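Local coordinates for peptidase S15/CocE/NonD (Thaumarchaeota archaeon SCGC AB-539-E09, PDB 4PF1), which acts as a serine aminopeptidase with an alpha/beta-hydrolase fold, probably cleaving residues from the N-terminal end of peptide substrates, at residues S377-A382 against V562-F566; P481-A485 against I622-S626; V322-W326 against T347-F351; L338-Q342 against L521-Q526. All coordinates share one frame; numbering follows the deposited sequence.

Contact 1 of 4, residues S377-A382 against V562-F566; sequences SYETGA and VSHTF
Ser377 opens the contact by meeting Ser563: with its hydroxyl anti to the backbone N (chi1 172°), OG reaches 2.8 Å from Ser563 OG, two small polar side chains filling a buried place where the geometry does not settle how the protons are shared. Tyr378 turns the other way, and its hydroxyl is held by Asn383 and the backbone N of Glu344. Glu379 extends its chain (chi2 -178°) across to Thr565, its OE2 lying a very short 2.5 Å from Thr565 OG1, a length best treated as doubtful. A glutamate suits this buried spot because its carboxylate also has a salt bridge from OE2 to Arg483 and a hydrogen bond from OE1 to His386. Thr380 carries the one backbone bridge, a parallel one to His564. Its N donates to Ser563 O at 2.8 Å, and its O accepts from Thr565 N at 3.0 Å. The same residue brings OG1 to the edge of the His564 ring, 2.8 Å from ND1, where either partner could give the proton; NE2 of that ring is bound to Asp509, so the imidazole is gripped at both nitrogens and its rotation fixed. Gly381 follows with a positive phi of 86°, which glycine adopts readily, and Ala382 rests its methyl 3.9 Å from Thr565 OG1. Strand 375-379 lies between 319-324 and 384-388 in the large mixed sheet, and the bridge at Thr380 joins this hydrolase sheet, near its edge, to the two-stranded antiparallel pair 482-486/562-566 of the C-terminal beta domain.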
# COMPACT_ATOMS: atom_id res chain seq x y z
N SER A 377 17.77 -28.24 -9.68
CA SER A 377 17.10 -27.22 -10.49
C SER A 377 15.65 -27.02 -10.10
O SER A 377 14.89 -27.99 -9.98
CB SER A 377 17.20 -27.59 -11.97
OG SER A 377 16.41 -26.74 -12.79
N TYR A 378 15.26 -25.76 -9.91
CA TYR A 378 13.87 -25.41 -9.62
C TYR A 378 13.19 -25.08 -10.93
O TYR A 378 13.66 -24.22 -11.68
CB TYR A 378 13.78 -24.22 -8.65
CG TYR A 378 12.37 -23.90 -8.19
CD1 TYR A 378 11.52 -23.14 -8.99
CD2 TYR A 378 11.92 -24.29 -6.93
CE1 TYR A 378 10.23 -22.80 -8.55
CE2 TYR A 378 10.64 -23.96 -6.49
CZ TYR A 378 9.80 -23.21 -7.30
OH TYR A 378 8.56 -22.85 -6.85
N GLU A 379 12.09 -25.78 -11.21
CA GLU A 379 11.33 -25.60 -12.43
C GLU A 379 10.18 -24.64 -12.18
O GLU A 379 9.30 -24.93 -11.37
CB GLU A 379 10.81 -26.96 -12.94
CG GLU A 379 10.16 -26.91 -14.32
CD GLU A 379 9.61 -28.23 -14.81
OE1 GLU A 379 9.47 -29.17 -13.99
OE2 GLU A 379 9.31 -28.33 -16.02
N THR A 380 10.18 -23.48 -12.88
CA THR A 380 9.11 -22.49 -12.78
C THR A 380 7.89 -23.01 -13.55
O THR A 380 8.02 -23.91 -14.38
CB THR A 380 9.59 -21.09 -13.22
OG1 THR A 380 10.27 -21.18 -14.48
CG2 THR A 380 10.49 -20.42 -12.19
N GLY A 381 6.71 -22.51 -13.20
CA GLY A 381 5.45 -23.00 -13.76
C GLY A 381 4.94 -24.19 -12.98
O GLY A 381 3.86 -24.14 -12.40
N ALA A 382 5.76 -25.27 -12.92
CA ALA A 382 5.46 -26.49 -12.16
C ALA A 382 5.75 -26.28 -10.66
O ALA A 382 5.13 -26.96 -9.83
CB ALA A 382 6.29 -27.65 -12.69
N VAL A 562 16.95 -21.88 -18.76
CA VAL A 562 15.53 -22.09 -18.51
C VAL A 562 15.30 -23.45 -17.84
O VAL A 562 16.03 -24.41 -18.08
CB VAL A 562 14.64 -21.94 -19.78
CG1 VAL A 562 14.54 -20.49 -20.22
CG2 VAL A 562 15.11 -22.84 -20.93
N SER A 563 14.29 -23.51 -16.98
CA SER A 563 13.79 -24.69 -16.28
C SER A 563 12.35 -24.35 -16.02
O SER A 563 12.04 -23.69 -15.02
CB SER A 563 14.58 -24.95 -15.00
OG SER A 563 14.26 -26.22 -14.47
N HIS A 564 11.51 -24.59 -17.02
CA HIS A 564 10.15 -24.09 -16.99
C HIS A 564 9.15 -25.03 -17.64
O HIS A 564 9.47 -25.75 -18.58
CB HIS A 564 10.14 -22.74 -17.74
CG HIS A 564 8.84 -22.00 -17.68
ND1 HIS A 564 8.42 -21.38 -16.52
CD2 HIS A 564 7.96 -21.73 -18.67
CE1 HIS A 564 7.27 -20.79 -16.83
NE2 HIS A 564 6.96 -20.96 -18.11
N THR A 565 7.91 -24.96 -17.15
CA THR A 565 6.79 -25.64 -17.76
C THR A 565 5.83 -24.59 -18.29
O THR A 565 5.29 -23.80 -17.51
CB THR A 565 6.11 -26.62 -16.77
OG1 THR A 565 6.99 -27.70 -16.51
CG2 THR A 565 4.79 -27.18 -17.32
N PHE A 566 5.65 -24.55 -19.61
CA PHE A 566 4.65 -23.70 -20.26
C PHE A 566 3.32 -24.43 -20.10
O PHE A 566 3.10 -25.46 -20.75
CB PHE A 566 5.01 -23.46 -21.74
CG PHE A 566 6.23 -22.60 -21.99
CD1 PHE A 566 6.13 -21.21 -21.99
CD2 PHE A 566 7.45 -23.17 -22.31
CE1 PHE A 566 7.26 -20.41 -22.24
CE2 PHE A 566 8.57 -22.37 -22.57
CZ PHE A 566 8.47 -21.00 -22.54

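Contact 2 of 4, residues P481-A485 against I622-S626; sequences PLRVA and IHIIS
Val484 and Ile624 face each other as a non-hydrogen-bonded antiparallel pair, a single beta bridge between strands whose directions differ by 125°, flanked by bonds from Ile625 N to Arg483 O (3.1 Å) and from Ala485 N to His623 O (3.0 Å). This bridge belongs to the beta-rich C-terminal domain, which probably has the galactose-binding-like jelly roll of S15 relatives. On one side branched aliphatic residues interlock: Ile624 CD1 packs 3.8 Å from Leu482 CD2, the two chains meeting nearly at right angles, and Val484 CG1 touches Ile624 CG1. On the other side Ile625 swings CG1 between its backbone N and carbonyl carbon (chi1 56°), which carries CD1 over one face of the Arg483 guanidinium, 3.5 Å from NH2, and onto Ala485 CB, a methyl small enough to admit it. Arginine suits the place because its flat end takes apolar cover while Glu379 of contact 1 holds its polar side. At the guanidinium edge, near its plane, Ser626 O lies 3.6 Å from Arg483 NH1; the carboxylate charge is near but beyond a salt bridge. His623 keeps NE2 bonded to Pro393 O. Where the strands diverge, one water accepts from Arg483 N and donates to Ile625 O, both at 2.9 Å.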
# COMPACT_ATOMS: atom_id res chain seq x y z
N PRO A 481 0.94 -29.36 -21.22
CA PRO A 481 2.15 -28.66 -20.73
C PRO A 481 3.39 -28.94 -21.58
O PRO A 481 3.57 -30.06 -22.08
CB PRO A 481 2.31 -29.19 -19.31
CG PRO A 481 1.64 -30.52 -19.31
CD PRO A 481 0.49 -30.38 -20.25
N LEU A 482 4.25 -27.91 -21.76
CA LEU A 482 5.50 -28.01 -22.51
C LEU A 482 6.67 -27.69 -21.57
O LEU A 482 6.76 -26.58 -21.05
CB LEU A 482 5.48 -27.06 -23.72
CG LEU A 482 6.50 -27.34 -24.82
CD1 LEU A 482 5.88 -27.21 -26.18
CD2 LEU A 482 7.70 -26.41 -24.70
N ARG A 483 7.54 -28.68 -21.33
CA ARG A 483 8.68 -28.56 -20.42
C ARG A 483 9.96 -28.24 -21.17
O ARG A 483 10.30 -28.94 -22.12
CB ARG A 483 8.88 -29.86 -19.61
CG ARG A 483 7.70 -30.26 -18.73
CD ARG A 483 8.06 -31.44 -17.84
NE ARG A 483 9.05 -31.08 -16.83
CZ ARG A 483 9.96 -31.91 -16.33
NH1 ARG A 483 10.02 -33.16 -16.76
NH2 ARG A 483 10.82 -31.49 -15.41
N VAL A 484 10.69 -27.20 -20.73
CA VAL A 484 11.98 -26.81 -21.32
C VAL A 484 13.07 -26.78 -20.23
O VAL A 484 12.79 -26.43 -19.08
CB VAL A 484 11.93 -25.46 -22.09
CG1 VAL A 484 11.17 -25.60 -23.41
CG2 VAL A 484 11.36 -24.33 -21.23
N ALA A 485 14.29 -27.19 -20.59
CA ALA A 485 15.44 -27.20 -19.68
C ALA A 485 16.73 -26.92 -20.44
O ALA A 485 16.86 -27.30 -21.61
CB ALA A 485 15.53 -28.53 -18.95
N ILE A 622 15.69 -24.96 -28.59
CA ILE A 622 15.33 -25.27 -27.20
C ILE A 622 15.35 -26.78 -26.94
O ILE A 622 15.10 -27.58 -27.85
CB ILE A 622 13.96 -24.66 -26.79
CG1 ILE A 622 12.99 -24.56 -27.98
CG2 ILE A 622 14.14 -23.32 -26.10
CD1 ILE A 622 11.98 -25.62 -28.03
N HIS A 623 15.63 -27.16 -25.69
CA HIS A 623 15.71 -28.54 -25.26
C HIS A 623 14.45 -28.91 -24.46
O HIS A 623 14.32 -28.54 -23.29
CB HIS A 623 17.00 -28.75 -24.45
CG HIS A 623 17.21 -30.16 -23.99
ND1 HIS A 623 17.63 -31.15 -24.86
CD2 HIS A 623 17.12 -30.68 -22.75
CE1 HIS A 623 17.74 -32.24 -24.13
NE2 HIS A 623 17.45 -32.01 -22.85
N ILE A 624 13.49 -29.60 -25.12
CA ILE A 624 12.22 -30.03 -24.50
C ILE A 624 12.42 -31.39 -23.83
O ILE A 624 12.99 -32.30 -24.44
CB ILE A 624 11.04 -30.04 -25.53
CG1 ILE A 624 10.76 -28.61 -26.06
CG2 ILE A 624 9.77 -30.67 -24.94
CD1 ILE A 624 9.69 -28.52 -27.19
N ILE A 625 11.96 -31.52 -22.58
CA ILE A 625 12.08 -32.76 -21.82
C ILE A 625 10.68 -33.35 -21.55
O ILE A 625 9.71 -32.60 -21.40
CB ILE A 625 12.90 -32.56 -20.51
CG1 ILE A 625 12.32 -31.45 -19.61
CG2 ILE A 625 14.38 -32.30 -20.85
CD1 ILE A 625 12.96 -31.34 -18.20
N SER A 626 10.57 -34.69 -21.54
CA SER A 626 9.30 -35.38 -21.30
C SER A 626 9.15 -35.73 -19.81
O SER A 626 8.25 -35.16 -19.16
CB SER A 626 9.20 -36.62 -22.18
OG SER A 626 9.28 -36.29 -23.55
OXT SER A 626 9.95 -36.55 -19.30
O HOH W 1 7.37 -31.32 -22.53

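Contact 3 of 4, residues V322-W326 against T347-F351; sequences VLGPW and TGGWF
Trp326 and Thr347 run past each other in opposite directions, so that the indole N-H meets the hydroxyl: NE1 donates to Thr347 OG1 at 2.9 Å, with an N-H...O angle of 147° and the oxygen somewhat off the ring plane. Placing OG1 between the backbone N and carbonyl carbon (chi1 62°) turns it toward the indole, and the same hydroxyl is bonded to Ala335 O, so this buried threonine oxygen serves two partners. Further along the indole, CZ2 passes 3.5 Å from Thr347 O, which lies at the ring edge. One helical turn on, Phe351 offers its CB to Trp326 CH2 at 3.9 Å. The two six-membered rings are tilted obliquely, with centroids 5.7 Å apart and planes at 55°, neither stacked nor edge-to-face. Val322 completes the apolar patch by bringing both methyls to Phe351, CG2 lying 3.7 Å from CE1; a beta-branched residue suits the strand and presents a broad surface. Gly324 suits its place because its CA lies over one face of the Trp326 indole, close to CD2. Pro325, centre of an inverse gamma turn, bends the chain between them. Helix 347-365 thus packs on the end of strand 319-324, and it leads on to the neighbouring parallel strand 375-379, a beta-alpha-beta crossover of the alpha/beta-hydrolase fold, beside the loop bearing His328, probably the triad histidine.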
# COMPACT_ATOMS: atom_id res chain seq x y z
N VAL A 322 23.39 -25.58 -8.23
CA VAL A 322 22.03 -25.28 -7.77
C VAL A 322 21.52 -24.08 -8.57
O VAL A 322 22.17 -23.04 -8.61
CB VAL A 322 21.95 -25.02 -6.23
CG1 VAL A 322 20.52 -24.73 -5.79
CG2 VAL A 322 22.52 -26.20 -5.44
N LEU A 323 20.37 -24.26 -9.25
CA LEU A 323 19.74 -23.22 -10.06
C LEU A 323 18.32 -22.97 -9.55
O LEU A 323 17.42 -23.78 -9.78
CB LEU A 323 19.76 -23.64 -11.55
CG LEU A 323 19.35 -22.60 -12.61
CD1 LEU A 323 20.21 -21.34 -12.53
CD2 LEU A 323 19.45 -23.19 -13.98
N GLY A 324 18.16 -21.89 -8.79
CA GLY A 324 16.88 -21.52 -8.18
C GLY A 324 16.10 -20.45 -8.93
O GLY A 324 16.64 -19.81 -9.84
N PRO A 325 14.81 -20.22 -8.55
CA PRO A 325 14.01 -19.18 -9.24
C PRO A 325 14.30 -17.81 -8.64
O PRO A 325 13.42 -17.15 -8.08
CB PRO A 325 12.58 -19.64 -8.96
CG PRO A 325 12.66 -20.25 -7.58
CD PRO A 325 14.05 -20.85 -7.45
N TRP A 326 15.56 -17.41 -8.71
CA TRP A 326 16.03 -16.25 -7.98
C TRP A 326 16.56 -15.15 -8.84
O TRP A 326 17.16 -15.40 -9.88
CB TRP A 326 17.14 -16.69 -7.01
CG TRP A 326 16.73 -17.79 -6.06
CD1 TRP A 326 15.59 -17.85 -5.33
CD2 TRP A 326 17.52 -18.93 -5.69
NE1 TRP A 326 15.60 -18.97 -4.53
CE2 TRP A 326 16.77 -19.66 -4.74
CE3 TRP A 326 18.79 -19.41 -6.07
CZ2 TRP A 326 17.23 -20.86 -4.18
CZ3 TRP A 326 19.23 -20.60 -5.53
CH2 TRP A 326 18.47 -21.31 -4.58
N THR A 347 11.96 -20.49 -1.08
CA THR A 347 12.93 -21.32 -1.81
C THR A 347 14.38 -20.98 -1.41
O THR A 347 15.24 -21.86 -1.44
CB THR A 347 12.73 -21.17 -3.32
OG1 THR A 347 12.97 -19.81 -3.69
CG2 THR A 347 11.34 -21.60 -3.78
N GLY A 348 14.63 -19.71 -1.07
CA GLY A 348 15.94 -19.22 -0.64
C GLY A 348 16.33 -19.81 0.69
O GLY A 348 17.37 -20.47 0.80
N GLY A 349 15.46 -19.63 1.69
CA GLY A 349 15.62 -20.19 3.03
C GLY A 349 15.64 -21.71 3.03
O GLY A 349 16.38 -22.32 3.81
N TRP A 350 14.84 -22.34 2.13
CA TRP A 350 14.79 -23.81 1.99
C TRP A 350 16.14 -24.34 1.52
O TRP A 350 16.59 -25.36 2.03
CB TRP A 350 13.67 -24.26 1.02
CG TRP A 350 13.63 -25.74 0.81
CD1 TRP A 350 12.97 -26.66 1.58
CD2 TRP A 350 14.34 -26.50 -0.19
NE1 TRP A 350 13.22 -27.93 1.12
CE2 TRP A 350 14.06 -27.86 0.04
CE3 TRP A 350 15.19 -26.15 -1.25
CZ2 TRP A 350 14.59 -28.88 -0.76
CZ3 TRP A 350 15.73 -27.16 -2.04
CH2 TRP A 350 15.42 -28.50 -1.80
N PHE A 351 16.76 -23.68 0.53
CA PHE A 351 18.05 -24.09 -0.01
C PHE A 351 19.15 -24.00 1.06
O PHE A 351 19.94 -24.93 1.18
CB PHE A 351 18.44 -23.27 -1.26
CG PHE A 351 19.93 -23.28 -1.54
CD1 PHE A 351 20.56 -24.42 -2.02
CD2 PHE A 351 20.72 -22.18 -1.22
CE1 PHE A 351 21.94 -24.46 -2.20
CE2 PHE A 351 22.10 -22.22 -1.41
CZ PHE A 351 22.70 -23.35 -1.90

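Contact 4 of 4, residues L338-Q342 against L521-Q526; sequences LGPLQ and LGGYQQ
Pro340 wedges its ring against Leu521 and Tyr524, and can be followed atom by atom. CB, pointing toward the partner segment, meets both methyls of Leu521, CD2 at 3.6 Å and CD1 slightly farther. CG comes next, touching the phenol end of Tyr524 at 3.4 Å from OH. CD, where the ring turns back to the backbone, is still 3.5 Å from Tyr524 OH. The proline and tyrosine cross at about a right angle, and the compact, rigid ring gives a firm apolar surface without asking for a polar partner. Tyr524 OH has its own in Val458 O, which fixes the phenol while its carbons pack. Leu341 adds its branched tip: CD2 sits at the edge of the Tyr524 ring, 4.1 Å from CE2, and also lies 3.4 Å from Gln526 OE1, while CD1 rests against the amide nitrogen. The bend of Gln526 at chi2 (-140°) brings its amide beside the methyls of Leu341; its CB lies over one face of the Tyr524 ring, toward the rim, and OE1 is held by Trp511 NE1. No hydrogen bond crosses between the segments. Both segments contain turns in which a glycine takes the position of positive phi, which favours that residue: Gly339 in the type II' turn from Leu338 to Leu341, and Gly523 in the type II turn from Leu521 to Tyr524. The contact thus sets a two-residue beta hairpin, in the connection between strand 319-324 and helix 347-365, against the turn that leads into strand 525-534 of the C-terminal beta domain.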
# COMPACT_ATOMS: atom_id res chain seq x y z
N LEU A 338 8.70 -13.28 -6.82
CA LEU A 338 9.51 -12.36 -7.62
C LEU A 338 8.59 -11.63 -8.58
O LEU A 338 8.13 -12.20 -9.57
CB LEU A 338 10.64 -13.08 -8.37
CG LEU A 338 11.57 -12.16 -9.19
CD1 LEU A 338 12.44 -11.30 -8.29
CD2 LEU A 338 12.42 -12.96 -10.12
N GLY A 339 8.27 -10.38 -8.24
CA GLY A 339 7.29 -9.60 -8.98
C GLY A 339 5.92 -10.23 -8.86
O GLY A 339 5.49 -10.55 -7.75
N PRO A 340 5.25 -10.57 -9.99
CA PRO A 340 3.94 -11.23 -9.89
C PRO A 340 4.03 -12.75 -9.71
O PRO A 340 3.02 -13.38 -9.40
CB PRO A 340 3.26 -10.88 -11.22
CG PRO A 340 4.29 -10.12 -12.04
CD PRO A 340 5.61 -10.31 -11.40
N LEU A 341 5.24 -13.33 -9.91
CA LEU A 341 5.45 -14.78 -9.80
C LEU A 341 5.52 -15.23 -8.35
O LEU A 341 6.27 -14.64 -7.57
CB LEU A 341 6.72 -15.23 -10.55
CG LEU A 341 6.89 -14.78 -12.01
CD1 LEU A 341 8.14 -15.39 -12.60
CD2 LEU A 341 5.69 -15.17 -12.86
N GLN A 342 4.77 -16.28 -8.00
CA GLN A 342 4.74 -16.84 -6.65
C GLN A 342 5.28 -18.27 -6.65
O GLN A 342 4.83 -19.11 -7.43
CB GLN A 342 3.33 -16.78 -6.06
CG GLN A 342 2.86 -15.36 -5.77
CD GLN A 342 1.41 -15.30 -5.37
OE1 GLN A 342 0.51 -15.60 -6.16
NE2 GLN A 342 1.16 -14.86 -4.15
N LEU A 521 -3.35 -11.01 -13.74
CA LEU A 521 -2.27 -11.55 -14.56
C LEU A 521 -2.72 -12.08 -15.94
O LEU A 521 -1.94 -12.73 -16.63
CB LEU A 521 -1.50 -12.64 -13.80
CG LEU A 521 -0.64 -12.15 -12.64
CD1 LEU A 521 0.24 -13.26 -12.11
CD2 LEU A 521 0.21 -10.95 -13.05
N GLY A 522 -3.95 -11.74 -16.34
CA GLY A 522 -4.48 -12.14 -17.64
C GLY A 522 -3.80 -11.42 -18.78
O GLY A 522 -3.74 -10.18 -18.78
N GLY A 523 -3.24 -12.19 -19.72
CA GLY A 523 -2.54 -11.66 -20.89
C GLY A 523 -1.08 -11.33 -20.66
O GLY A 523 -0.36 -11.01 -21.61
N TYR A 524 -0.63 -11.41 -19.39
CA TYR A 524 0.72 -11.10 -18.92
C TYR A 524 1.80 -11.78 -19.79
O TYR A 524 1.81 -13.00 -19.94
CB TYR A 524 0.83 -11.49 -17.43
CG TYR A 524 2.20 -11.51 -16.77
CD1 TYR A 524 3.10 -10.47 -16.98
CD2 TYR A 524 2.51 -12.45 -15.80
CE1 TYR A 524 4.34 -10.44 -16.32
CE2 TYR A 524 3.73 -12.42 -15.12
CZ TYR A 524 4.64 -11.42 -15.39
OH TYR A 524 5.84 -11.40 -14.72
N GLN A 525 2.64 -10.95 -20.42
CA GLN A 525 3.74 -11.38 -21.27
C GLN A 525 5.02 -11.45 -20.43
O GLN A 525 5.89 -10.57 -20.52
CB GLN A 525 3.91 -10.45 -22.48
CG GLN A 525 2.83 -10.65 -23.55
CD GLN A 525 3.04 -9.78 -24.77
OE1 GLN A 525 4.13 -9.27 -25.03
NE2 GLN A 525 2.00 -9.64 -25.58
N GLN A 526 5.09 -12.46 -19.56
CA GLN A 526 6.18 -12.67 -18.62
C GLN A 526 7.48 -13.02 -19.33
O GLN A 526 7.59 -14.11 -19.91
CB GLN A 526 5.81 -13.79 -17.63
CG GLN A 526 6.86 -14.03 -16.54
CD GLN A 526 7.06 -15.50 -16.26
OE1 GLN A 526 6.09 -16.25 -16.05
NE2 GLN A 526 8.31 -15.93 -16.26

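From the N terminus, contact 3 comes first and closes the shortest loop, 20 residues from strand 319-324 to helix 347-365. Contact 4 starts inside that loop and reaches out to 521-526, so it crosses contact 3. Beyond the helix, 377-382 opens contact 1, whose partner 562-566 lies past 521-526; contacts 1 and 4 therefore cross. Segment 481-485 opens contact 2, which crosses both and closes at the C terminus. Contact 3 precedes contacts 1 and 2 in series. Tyr378 bonds to Leu323 and joins contact 3 to contact 1; strands 562-566 and 482-486 carry the chain of contacts on to contact 2, linking hydrolase core and C-terminal domain.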